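Local coordinates for protein Poly(A) ribonuclease POP2 (Saccharomyces cerevisiae, PDB 1UOC) that degrades poly(A) tails of mRNA from the 3' end, as a probably catalytic, metal-dependent nuclease subunit of the CCR4-NOT deadenylase complex, at residues 27-30 with 31-34. Residues are numbered along the deposited sequence; the frame is centred on the assembly and turned at random.
Sequences EFAV and IRQL. With CA (calcium ion), chain C.
Ile31 CD1 sits over the face of the Phe28 ring, 4.2 Å from the ring centroid and 9° off the ring normal, a CH-pi contact one turn along helix 24-34. CG1 of Ile31 lies anti to the carbonyl carbon (chi1 -70°), and the extended chi2 then sends CD1 to the Phe28 ring. Nearer the C-terminal end, Val30 CG1 meets Leu34 CD1 at 3.7 Å, the two side chains running side by side. On the exposed flank, the Arg32 chain bends at chi3 and lays its guanidinium back over the helix, with Phe28 O above one face and NH1 3.6 Å from Ala29 CA.

Backbone bonds set this spacing. Ile31 N donates to Glu27 O at 3.0 Å, and Arg32 N to Phe28 O with an N-H...O angle of 157°. The pattern then slackens: Gln33 N bonds to Ala29 O at 3.3 Å and weakly to Val30 O, while Leu34 N reaches Val30 O through another weak bond.

Trp100 of strand 99-103 touches Val30, Ile31 and Leu34 and bonds Glu27 OE2, whereas Arg17 forms a salt bridge with Glu27 OE1. With an alanine in place of Leu34, Val30 CG1 would probably lose this methyl contact and the packing against Trp100 would thin.

The helix thus joins the sheet of this RNase D-type nuclease domain through a mainly apolar face with one buried, doubly held carboxylate. Its last turn presents Gln33 O to calcium at 2.3 Å, apart from the predicted catalytic metal site; Ser36 OG and a water donating to Arg32 O also bind the ion, which probably polarises the Gln33 carbonyl.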
ATOM      1  N   GLU A  27     -18.144  -0.045   4.521  1.00 39.42           N
ATOM      2  CA  GLU A  27     -17.061   0.615   3.781  1.00 38.68           C
ATOM      3  C   GLU A  27     -16.621  -0.249   2.609  1.00 37.55           C
ATOM      4  O   GLU A  27     -16.268   0.268   1.545  1.00 37.77           O
ATOM      5  CB  GLU A  27     -15.862   0.913   4.691  1.00 36.42           C
ATOM      6  CG  GLU A  27     -16.188   1.903   5.795  1.00 36.26           C
ATOM      7  CD  GLU A  27     -16.751   3.220   5.279  1.00 37.59           C
ATOM      8  OE1 GLU A  27     -17.424   3.912   6.071  1.00 42.80           O
ATOM      9  OE2 GLU A  27     -16.518   3.581   4.102  1.00 35.59           O
ATOM     10  N   PHE A  28     -16.643  -1.566   2.797  1.00 36.35           N
ATOM     11  CA  PHE A  28     -16.264  -2.445   1.712  1.00 34.86           C
ATOM     12  C   PHE A  28     -17.347  -2.445   0.641  1.00 34.55           C
ATOM     13  O   PHE A  28     -17.081  -2.747  -0.523  1.00 34.76           O
ATOM     14  CB  PHE A  28     -16.007  -3.861   2.208  1.00 35.10           C
ATOM     15  CG  PHE A  28     -14.558  -4.231   2.192  1.00 36.37           C
ATOM     16  CD1 PHE A  28     -13.791  -4.152   3.345  1.00 34.31           C
ATOM     17  CD2 PHE A  28     -13.928  -4.552   0.987  1.00 35.72           C
ATOM     18  CE1 PHE A  28     -12.415  -4.379   3.300  1.00 34.46           C
ATOM     19  CE2 PHE A  28     -12.558  -4.779   0.935  1.00 35.06           C
ATOM     20  CZ  PHE A  28     -11.798  -4.691   2.098  1.00 33.28           C
ATOM     21  N   ALA A  29     -18.568  -2.090   1.028  1.00 34.32           N
ATOM     22  CA  ALA A  29     -19.660  -2.025   0.056  1.00 33.73           C
ATOM     23  C   ALA A  29     -19.372  -0.824  -0.856  1.00 32.42           C
ATOM     24  O   ALA A  29     -19.571  -0.896  -2.067  1.00 32.74           O
ATOM     25  CB  ALA A  29     -20.996  -1.854   0.767  1.00 30.51           C
ATOM     26  N   VAL A  30     -18.889   0.270  -0.265  1.00 31.60           N
ATOM     27  CA  VAL A  30     -18.541   1.473  -1.026  1.00 32.67           C
ATOM     28  C   VAL A  30     -17.331   1.213  -1.925  1.00 32.63           C
ATOM     29  O   VAL A  30     -17.304   1.632  -3.076  1.00 34.24           O
ATOM     30  CB  VAL A  30     -18.201   2.659  -0.088  1.00 33.76           C
ATOM     31  CG1 VAL A  30     -17.674   3.842  -0.905  1.00 31.93           C
ATOM     32  CG2 VAL A  30     -19.437   3.066   0.711  1.00 32.50           C
ATOM     33  N   ILE A  31     -16.322   0.525  -1.395  1.00 34.19           N
ATOM     34  CA  ILE A  31     -15.124   0.208  -2.176  1.00 33.35           C
ATOM     35  C   ILE A  31     -15.541  -0.589  -3.412  1.00 33.43           C
ATOM     36  O   ILE A  31     -15.117  -0.320  -4.529  1.00 35.02           O
ATOM     37  CB  ILE A  31     -14.133  -0.644  -1.334  1.00 32.23           C
ATOM     38  CG1 ILE A  31     -13.523   0.222  -0.230  1.00 31.68           C
ATOM     39  CG2 ILE A  31     -13.037  -1.245  -2.237  1.00 30.51           C
ATOM     40  CD1 ILE A  31     -12.717  -0.558   0.798  1.00 32.98           C
ATOM     41  N   ARG A  32     -16.391  -1.571  -3.178  1.00 33.14           N
ATOM     42  CA  ARG A  32     -16.904  -2.446  -4.208  1.00 33.33           C
ATOM     43  C   ARG A  32     -17.574  -1.703  -5.376  1.00 32.74           C
ATOM     44  O   ARG A  32     -17.413  -2.092  -6.534  1.00 30.90           O
ATOM     45  CB  ARG A  32     -17.891  -3.417  -3.562  1.00 35.90           C
ATOM     46  CG  ARG A  32     -17.989  -4.781  -4.205  1.00 38.87           C
ATOM     47  CD  ARG A  32     -18.924  -5.674  -3.376  1.00 39.41           C
ATOM     48  NE  ARG A  32     -18.371  -5.918  -2.053  1.00 41.11           N
ATOM     49  CZ  ARG A  32     -19.039  -5.790  -0.912  1.00 39.42           C
ATOM     50  NH1 ARG A  32     -20.312  -5.416  -0.908  1.00 38.41           N
ATOM     51  NH2 ARG A  32     -18.418  -6.028   0.238  1.00 38.65           N
ATOM     52  N   GLN A  33     -18.318  -0.637  -5.103  1.00 30.72           N
ATOM     53  CA  GLN A  33     -18.969   0.048  -6.215  1.00 33.51           C
ATOM     54  C   GLN A  33     -18.128   1.157  -6.827  1.00 31.73           C
ATOM     55  O   GLN A  33     -18.462   1.666  -7.882  1.00 31.64           O
ATOM     56  CB  GLN A  33     -20.368   0.569  -5.822  1.00 36.83           C
ATOM     57  CG  GLN A  33     -20.424   1.882  -5.090  1.00 42.32           C
ATOM     58  CD  GLN A  33     -20.451   3.098  -6.013  1.00 43.58           C
ATOM     59  OE1 GLN A  33     -20.130   4.203  -5.585  1.00 46.60           O
ATOM     60  NE2 GLN A  33     -20.845   2.903  -7.268  1.00 43.34           N
ATOM     61  N   LEU A  34     -17.020   1.513  -6.190  1.00 32.20           N
ATOM     62  CA  LEU A  34     -16.172   2.561  -6.752  1.00 32.17           C
ATOM     63  C   LEU A  34     -15.093   1.974  -7.650  1.00 31.44           C
ATOM     64  O   LEU A  34     -14.722   2.582  -8.657  1.00 31.49           O
ATOM     65  CB  LEU A  34     -15.478   3.375  -5.642  1.00 31.42           C
ATOM     66  CG  LEU A  34     -16.282   4.262  -4.690  1.00 30.94           C
ATOM     67  CD1 LEU A  34     -15.367   4.777  -3.577  1.00 32.10           C
ATOM     68  CD2 LEU A  34     -16.899   5.415  -5.461  1.00 27.35           C
TER
HETATM   69 CA    CA C1290     -18.902   0.665  -9.873  1.00 47.53          CA
HETATM   70  O   HOH W   1     -17.426  -1.373  -8.993  1.00 38.56           O